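Local coordinates for designed helical repeat protein (Synthetic construct, PDB 5CWQ) that has no known natural role but folds, as a computationally designed protein, into a tandem helical repeat of closely packed alpha-helices, at residues Lys69-Arg72 with Val73-Ala77; Arg16-Glu19 with Ala20-Arg23; Arg30-Leu33 with Lys34-Ala37; Cys112-Asn116 with Ser117-Glu121. One frame throughout, in Å; residues are numbered along the deposited sequence. Where two conformers were deposited one is given.

Two contacts lie within helices and two at the turns between them, so the set illustrates how a designed helical repeat is held locally. Interactions 1 and 2 sit on helices 60-86 and 5-30, with centres 13 Å apart, and they touch: Lys69 CD packs on Leu17 CD2 at 3.7 Å, and the guanidinium groups of Arg72 and Arg21 come close. Interaction 3 caps the start of helix 33-57, about 5 Å from interaction 2 between nearest atoms. Interaction 4 repeats the same glycine-then-cap design at the start of helix 117-144, on the far side of the chain's centre, its own centre about 33 Å from that of interaction 3. No ligand site is involved.

Interaction 1. Residues Lys69-Arg72 with Val73-Ala77; sequences KAQR and VLEEA
Gln71 swings CG to the far side from its own backbone N (chi1 -179°) and then bends at chi2, whereas Glu75, four residues on, places CG opposite its carbonyl carbon and runs out extended; the two polar ends therefore meet beside the helix. Gln71 NE2 donates to Glu75 OE2 at 3.0 Å in a nearly straight bond, 171° at the hydrogen. The acceptor lies in the plane of the amide, yet the N-H comes down on it from above the carboxylate plane, the two flat groups standing 86° apart. The other amide atom, Gln71 OE1, rests 3.6 Å from Leu74 CD2. A leucine in place of Gln71 would probably leave Glu75 OE2 without this N-H and its carboxylate freer to turn.

The pairing follows the i to i+4 spacing of a regular alpha-helix, marked by Leu74 N bonding to Ala70 O at 2.9 Å. Within the repeat fold, this part of helix 60-86 turns Ala70 and Val73 onto helix 33-57, while Leu74 packs on Ile100 of helix 90-114. Along another side of the helix, Arg72 and Glu76 lie alongside each other, pointing the same way. Their salt bridge joins Arg72 NE to Glu76 OE2 at 3.3 Å, weak as a hydrogen bond, with the oxygen at the guanidinium edge near its plane. Glu76 OE1 meanwhile pairs with Arg28 of helix 5-30, which divides this carboxylate between two arginines.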
# COMPACT_ATOMS: atom_id res chain seq x y z
N LYS A 69 12.82 -8.46 0.77
CA LYS A 69 12.82 -7.30 1.64
C LYS A 69 11.40 -6.82 1.92
O LYS A 69 11.10 -6.37 3.03
CB LYS A 69 13.65 -6.17 1.02
CG LYS A 69 15.15 -6.46 1.03
CD LYS A 69 15.95 -5.33 0.40
CE LYS A 69 17.44 -5.64 0.43
NZ LYS A 69 18.26 -4.52 -0.10
N ALA A 70 10.53 -6.93 0.93
CA ALA A 70 9.12 -6.57 1.09
C ALA A 70 8.43 -7.50 2.08
O ALA A 70 7.62 -7.07 2.90
CB ALA A 70 8.40 -6.60 -0.25
N GLN A 71 8.76 -8.79 1.99
CA GLN A 71 8.18 -9.79 2.87
C GLN A 71 8.57 -9.52 4.32
O GLN A 71 7.79 -9.74 5.24
CB GLN A 71 8.63 -11.19 2.46
CG GLN A 71 8.06 -12.31 3.32
CD GLN A 71 6.55 -12.40 3.24
OE1 GLN A 71 5.94 -11.98 2.25
NE2 GLN A 71 5.93 -12.93 4.29
N ARG A 72 9.79 -9.02 4.50
CA ARG A 72 10.32 -8.72 5.83
C ARG A 72 9.57 -7.55 6.45
O ARG A 72 9.16 -7.61 7.61
CB ARG A 72 11.82 -8.43 5.75
CG ARG A 72 12.46 -8.10 7.09
CD ARG A 72 13.97 -7.95 6.96
NE ARG A 72 14.57 -7.44 8.19
CZ ARG A 72 15.87 -7.23 8.35
NH1 ARG A 72 16.72 -7.50 7.36
NH2 ARG A 72 16.33 -6.76 9.50
N VAL A 73 9.39 -6.48 5.68
CA VAL A 73 8.64 -5.31 6.14
C VAL A 73 7.21 -5.72 6.48
O VAL A 73 6.66 -5.28 7.49
CB VAL A 73 8.62 -4.19 5.08
CG1 VAL A 73 7.73 -3.03 5.51
CG2 VAL A 73 10.03 -3.69 4.81
N LEU A 74 6.64 -6.56 5.63
CA LEU A 74 5.29 -7.07 5.83
C LEU A 74 5.14 -7.77 7.18
O LEU A 74 4.23 -7.47 7.95
CB LEU A 74 4.93 -8.02 4.69
CG LEU A 74 3.65 -8.86 4.84
CD1 LEU A 74 2.45 -7.97 5.07
CD2 LEU A 74 3.45 -9.72 3.60
N GLU A 75 6.05 -8.70 7.46
CA GLU A 75 6.00 -9.47 8.69
C GLU A 75 6.22 -8.59 9.92
O GLU A 75 5.58 -8.80 10.96
CB GLU A 75 7.05 -10.59 8.65
CG GLU A 75 6.70 -11.69 7.65
CD GLU A 75 7.88 -12.55 7.27
OE1 GLU A 75 9.03 -12.17 7.58
OE2 GLU A 75 7.66 -13.62 6.65
N GLU A 76 7.10 -7.61 9.81
CA GLU A 76 7.34 -6.68 10.91
C GLU A 76 6.11 -5.81 11.15
O GLU A 76 5.72 -5.57 12.29
CB GLU A 76 8.56 -5.80 10.63
CG GLU A 76 9.88 -6.55 10.71
CD GLU A 76 11.09 -5.66 10.53
OE1 GLU A 76 11.02 -4.46 10.89
OE2 GLU A 76 12.12 -6.15 10.02
N ALA A 77 5.49 -5.35 10.07
CA ALA A 77 4.31 -4.50 10.18
C ALA A 77 3.12 -5.29 10.72
O ALA A 77 2.27 -4.74 11.42
CB ALA A 77 3.97 -3.88 8.83

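Interaction 2. Residues Arg16-Glu19 with Ala20-Arg23; sequences RLQE and ARKR
Arg21 lays its guanidinium against Leu17, one helical turn earlier on helix 5-30, in a packing contact of a methyl on a guanidinium face. Methyl CD2 of Leu17 sits over the centre of that face, 3.8 Å from Arg21 NH2. The arginine gets there because its CG stands opposite the carbonyl carbon (chi1 -83°) and the chain then runs extended to NE.

Hydrogen bonding uses the rim of the same group. Gln18 OE1 lies near the guanidinium plane at its edge, 2.9 Å from Arg21 NH1, but the bond is bent to 124° and weak, and the amide is turned 86° from the guanidinium. An alanine in place of Arg21 would probably take away the flat group lying against Leu17 CD2 and leave Gln18 OE1 without this donor. Beneath the side chains, the helical ladder continues through bonds such as Arg23 N to Glu19 O at 3.0 Å.

Charge supplies the third kind of contact. Glu19 OE2 and Lys22 NZ form a weak salt bridge at 3.2 Å, though the lysine was modelled in two conformers and the pairing is correspondingly doubtful. Arg23 bends at chi3 and folds back, so that Glu19 O lies over one face of its guanidinium and Glu19 CB is 3.5 Å from Arg23 NH1; its firmer polar partner is Glu42 of helix 33-57.

Around this core, Leu17 and Ala20 pack on helix 33-57, touching Glu43, while Leu17 and Arg21 also reach Lys69 of helix 60-86, putting the segment where the first helix meets the next two.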
# COMPACT_ATOMS: atom_id res chain seq x y z
N ARG A 16 17.86 4.85 1.84
CA ARG A 16 16.63 5.19 2.54
C ARG A 16 16.15 4.01 3.39
O ARG A 16 15.68 4.20 4.51
CB ARG A 16 15.54 5.59 1.53
CG ARG A 16 15.57 7.06 1.15
CD ARG A 16 14.81 7.31 -0.14
NE ARG A 16 14.24 8.65 -0.20
CZ ARG A 16 14.93 9.76 -0.44
NH1 ARG A 16 16.24 9.70 -0.63
NH2 ARG A 16 14.31 10.93 -0.48
N LEU A 17 16.27 2.81 2.84
CA LEU A 17 15.85 1.59 3.54
C LEU A 17 16.66 1.37 4.81
O LEU A 17 16.11 1.03 5.86
CB LEU A 17 15.98 0.38 2.61
CG LEU A 17 15.69 -0.99 3.22
CD1 LEU A 17 14.28 -1.07 3.78
CD2 LEU A 17 15.90 -2.08 2.17
N GLN A 18 17.98 1.56 4.71
CA GLN A 18 18.87 1.35 5.84
C GLN A 18 18.62 2.37 6.94
O GLN A 18 18.63 2.04 8.12
CB GLN A 18 20.33 1.40 5.39
CG GLN A 18 20.76 0.21 4.55
CD GLN A 18 20.68 -1.10 5.31
OE1 GLN A 18 20.18 -2.10 4.79
NE2 GLN A 18 21.19 -1.12 6.54
N GLU A 19 18.40 3.62 6.55
CA GLU A 19 18.10 4.68 7.52
C GLU A 19 16.76 4.41 8.20
O GLU A 19 16.61 4.66 9.40
CB GLU A 19 18.09 6.05 6.84
CG GLU A 19 19.48 6.59 6.52
CD GLU A 19 20.31 6.87 7.76
OE1 GLU A 19 19.73 6.92 8.87
OE2 GLU A 19 21.53 7.05 7.63
N ALA A 20 15.80 3.92 7.44
CA ALA A 20 14.48 3.59 7.98
C ALA A 20 14.58 2.40 8.93
O ALA A 20 13.85 2.33 9.92
CB ALA A 20 13.50 3.30 6.86
N ARG A 21 15.49 1.48 8.63
CA ARG A 21 15.70 0.30 9.47
C ARG A 21 16.31 0.70 10.81
O ARG A 21 15.97 0.13 11.85
CB ARG A 21 16.61 -0.71 8.77
CG ARG A 21 15.88 -1.63 7.79
CD ARG A 21 16.87 -2.51 7.03
NE ARG A 21 16.19 -3.48 6.18
CZ ARG A 21 16.81 -4.23 5.27
NH1 ARG A 21 18.12 -4.13 5.09
NH2 ARG A 21 16.11 -5.09 4.54
N LYS A 22 17.21 1.67 10.79
CA LYS A 22 17.84 2.16 12.02
C LYS A 22 16.84 2.96 12.84
O LYS A 22 16.81 2.85 14.07
CB LYS A 22 19.07 3.00 11.69
CG LYS A 22 20.35 2.19 11.55
CD LYS A 22 21.17 2.61 10.34
CE LYS A 22 21.65 4.05 10.46
NZ LYS A 22 22.45 4.45 9.27
N ARG A 23 16.02 3.76 12.17
CA ARG A 23 14.97 4.51 12.85
C ARG A 23 13.93 3.55 13.42
O ARG A 23 13.35 3.81 14.48
CB ARG A 23 14.30 5.51 11.89
CG ARG A 23 15.14 6.74 11.60
CD ARG A 23 14.34 7.80 10.86
NE ARG A 23 13.93 7.35 9.53
CZ ARG A 23 14.61 7.56 8.41
NH1 ARG A 23 15.77 8.21 8.43
NH2 ARG A 23 14.14 7.10 7.25
O HOH W 1 14.58 6.42 4.84

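Interaction 3. Residues Arg30-Leu33 with Lys34-Ala37; sequences RGDL and KELA
Asp32 and Glu35 meet where the chain enters helix 33-57, and Arg30 supplies the positive charge that both carboxylates share. The capping contact, from Glu35 N to Asp32 OD1 at 3.4 Å, is weak yet almost straight, 170° at the hydrogen. Asp32 OD1 comes to this N-H because the side chain turns CG to the opposite side from its backbone N (chi1 -165°). Its second oxygen lies over the glutamate chain: Asp32 OD2 is 3.2 Å from Glu35 OE1, the two carboxylates being only 20° from parallel.

Two negative groups this close would be expected to repel each other, and the guanidinium probably offsets much of that cost. Arg30 NH1 forms a salt bridge with Glu35 OE1 at 2.8 Å, short but bent and so weak as a hydrogen bond, and Arg30 NH2 a longer, also weak one with Asp32 OD2 at 3.4 Å; bending at chi3 brings the guanidinium back over the turn to reach them. A water bridges the cap, donating to Asp32 OD1 at 2.7 Å and accepting from Lys34 N.

Farther out, Leu33 CD2 and Leu36 CD2 approach to 4.2 Å, and Leu36 continues inward onto Ala27 of helix 5-30 and Val80 of helix 60-86. Lys34 leads away to a salt bridge with Glu91. Gly31, whose positive phi ends helix 5-30 in a Schellman motif, probably sets the reversal that brings Arg30 near Asp32 and Glu35. Helix stop, glycine, then an aspartate N-cap one residue later: this is a compact helix-to-helix turn, here reinforced by an Arg-Asp-Glu salt-bridge network.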
# COMPACT_ATOMS: atom_id res chain seq x y z
N ARG A 30 12.49 1.91 22.18
CA ARG A 30 11.79 2.88 23.02
C ARG A 30 10.32 2.53 23.19
O ARG A 30 9.59 3.20 23.92
CB ARG A 30 11.93 4.29 22.44
CG ARG A 30 13.34 4.86 22.54
CD ARG A 30 13.50 6.15 21.74
NE ARG A 30 12.44 7.12 22.03
CZ ARG A 30 11.38 7.34 21.26
NH1 ARG A 30 11.20 6.68 20.13
NH2 ARG A 30 10.49 8.25 21.63
N GLY A 31 9.88 1.48 22.51
CA GLY A 31 8.49 1.05 22.56
C GLY A 31 7.55 2.01 21.85
O GLY A 31 6.33 1.92 22.00
N ASP A 32 8.12 2.93 21.08
CA ASP A 32 7.33 3.91 20.34
C ASP A 32 6.79 3.30 19.05
O ASP A 32 7.44 3.35 18.00
CB ASP A 32 8.17 5.15 20.04
CG ASP A 32 7.34 6.35 19.62
OD1 ASP A 32 6.17 6.16 19.21
OD2 ASP A 32 7.85 7.48 19.69
N LEU A 33 5.60 2.72 19.12
CA LEU A 33 5.02 1.99 17.99
C LEU A 33 4.65 2.91 16.83
O LEU A 33 4.76 2.51 15.66
CB LEU A 33 3.78 1.22 18.43
CG LEU A 33 3.97 0.15 19.51
CD1 LEU A 33 2.67 -0.61 19.72
CD2 LEU A 33 5.10 -0.81 19.17
N LYS A 34 4.22 4.13 17.13
CA LYS A 34 3.84 5.07 16.08
C LYS A 34 5.04 5.44 15.21
O LYS A 34 4.94 5.46 13.98
CB LYS A 34 3.22 6.33 16.69
CG LYS A 34 2.88 7.39 15.65
CD LYS A 34 2.04 8.51 16.25
CE LYS A 34 1.70 9.56 15.20
NZ LYS A 34 0.78 10.60 15.73
N GLU A 35 6.17 5.73 15.85
CA GLU A 35 7.39 6.03 15.12
C GLU A 35 7.90 4.79 14.40
O GLU A 35 8.45 4.88 13.30
CB GLU A 35 8.47 6.56 16.07
CG GLU A 35 8.22 7.98 16.55
CD GLU A 35 9.39 8.54 17.34
OE1 GLU A 35 10.31 7.76 17.67
OE2 GLU A 35 9.38 9.75 17.64
N LEU A 36 7.70 3.63 15.02
CA LEU A 36 8.08 2.36 14.42
C LEU A 36 7.26 2.11 13.16
O LEU A 36 7.79 1.76 12.11
CB LEU A 36 7.90 1.22 15.42
CG LEU A 36 8.07 -0.21 14.90
CD1 LEU A 36 9.42 -0.39 14.24
CD2 LEU A 36 7.90 -1.20 16.04
N ALA A 37 5.95 2.32 13.28
CA ALA A 37 5.03 2.13 12.16
C ALA A 37 5.35 3.09 11.01
O ALA A 37 5.31 2.70 9.84
CB ALA A 37 3.59 2.33 12.63
O HOH W 2 3.61 5.43 19.83

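Interaction 4. Residues Cys112-Asn116 with Ser117-Glu121; sequences CCRGN and SEEAE
Asn116 and Glu119 cross at about a right angle at the start of helix 117-144, the amide of one turned 83° from the carboxylate of the other. Asn116 serves as N-cap: its OD1 accepts from Glu119 N at 2.9 Å, with 163° at the hydrogen. The N-H does not follow an in-plane lone pair but comes from above the amide carbonyl plane, 58° out of it. The amide lies beside the first turn, with Asn116 CG 3.4 Å from Glu119 CB. The backbone adds a second link, Ala120 N to Asn116 O at 2.9 Å.

Glu119 holds CG on the far side from its backbone N and runs extended beyond it, which carries its carboxylate to Arg114 on the preceding helix. These side chains also cross roughly perpendicular, and the salt bridge joins Arg114 NH1 to Glu119 OE1 at 3.0 Å. The same oxygen, Glu119 OE1, also touches Asn116 CB, at 3.4 Å. Gly115, with positive phi, closes helix 90-114 in a Schellman motif, its N bonded to Cys112 O at 3.0 Å.

Disulfides tie the turn into the array, joining Cys113 to Cys55 on helix 33-57 and Cys112 to Cys170 on helix 147-171. Arg114 and Glu119 also touch helix 60-86, at Ala63 and Ser67 respectively, while Ala120 touches Ala111 of helix 90-114 and Val167 of helix 147-171.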
# COMPACT_ATOMS: atom_id res chain seq x y z
N CYS A 112 4.60 -9.73 -10.94
CA CYS A 112 4.25 -9.44 -12.33
C CYS A 112 5.49 -9.32 -13.21
O CYS A 112 5.55 -9.90 -14.29
CB CYS A 112 3.42 -8.16 -12.42
SG CYS A 112 1.78 -8.27 -11.66
N CYS A 113 6.48 -8.57 -12.74
CA CYS A 113 7.70 -8.33 -13.51
C CYS A 113 8.48 -9.62 -13.73
O CYS A 113 9.07 -9.82 -14.80
CB CYS A 113 8.58 -7.29 -12.81
SG CYS A 113 7.91 -5.61 -12.85
N ARG A 114 8.49 -10.49 -12.73
CA ARG A 114 9.16 -11.78 -12.84
C ARG A 114 8.30 -12.78 -13.61
O ARG A 114 8.77 -13.84 -14.02
CB ARG A 114 9.49 -12.34 -11.45
CG ARG A 114 10.51 -11.51 -10.68
CD ARG A 114 10.83 -12.10 -9.31
NE ARG A 114 11.71 -13.27 -9.40
CZ ARG A 114 11.30 -14.53 -9.47
NH1 ARG A 114 10.00 -14.83 -9.46
NH2 ARG A 114 12.19 -15.51 -9.55
N GLY A 115 7.03 -12.44 -13.81
CA GLY A 115 6.13 -13.27 -14.59
C GLY A 115 5.66 -14.52 -13.86
O GLY A 115 5.18 -15.46 -14.48
N ASN A 116 5.80 -14.52 -12.54
CA ASN A 116 5.38 -15.65 -11.72
C ASN A 116 3.92 -15.50 -11.28
O ASN A 116 3.62 -14.76 -10.35
CB ASN A 116 6.29 -15.79 -10.51
CG ASN A 116 6.12 -17.12 -9.80
OD1 ASN A 116 5.02 -17.65 -9.68
ND2 ASN A 116 7.23 -17.68 -9.32
N SER A 117 3.03 -16.21 -11.97
CA SER A 117 1.59 -16.06 -11.75
C SER A 117 1.16 -16.58 -10.39
O SER A 117 0.23 -16.06 -9.78
CB SER A 117 0.81 -16.78 -12.86
OG SER A 117 -0.58 -16.53 -12.75
N GLU A 118 1.84 -17.62 -9.91
CA GLU A 118 1.54 -18.18 -8.59
C GLU A 118 1.96 -17.20 -7.50
O GLU A 118 1.25 -17.00 -6.52
CB GLU A 118 2.24 -19.53 -8.40
CG GLU A 118 2.00 -20.18 -7.04
CD GLU A 118 0.54 -20.50 -6.79
OE1 GLU A 118 -0.24 -20.60 -7.76
OE2 GLU A 118 0.16 -20.64 -5.61
N GLU A 119 3.13 -16.59 -7.69
CA GLU A 119 3.64 -15.59 -6.77
C GLU A 119 2.75 -14.35 -6.79
O GLU A 119 2.63 -13.63 -5.79
CB GLU A 119 5.08 -15.23 -7.13
CG GLU A 119 5.79 -14.33 -6.12
CD GLU A 119 7.22 -14.03 -6.53
OE1 GLU A 119 7.60 -14.41 -7.66
OE2 GLU A 119 7.96 -13.42 -5.73
N ALA A 120 2.14 -14.10 -7.94
CA ALA A 120 1.26 -12.94 -8.11
C ALA A 120 -0.07 -13.17 -7.41
O ALA A 120 -0.65 -12.23 -6.85
CB ALA A 120 1.04 -12.67 -9.59
N GLU A 121 -0.55 -14.41 -7.43
CA GLU A 121 -1.82 -14.73 -6.81
C GLU A 121 -1.71 -14.66 -5.29
O GLU A 121 -2.65 -14.24 -4.61
CB GLU A 121 -2.30 -16.12 -7.24
CG GLU A 121 -3.74 -16.43 -6.86
CD GLU A 121 -4.74 -15.49 -7.51
OE1 GLU A 121 -4.39 -14.85 -8.53
OE2 GLU A 121 -5.88 -15.39 -7.01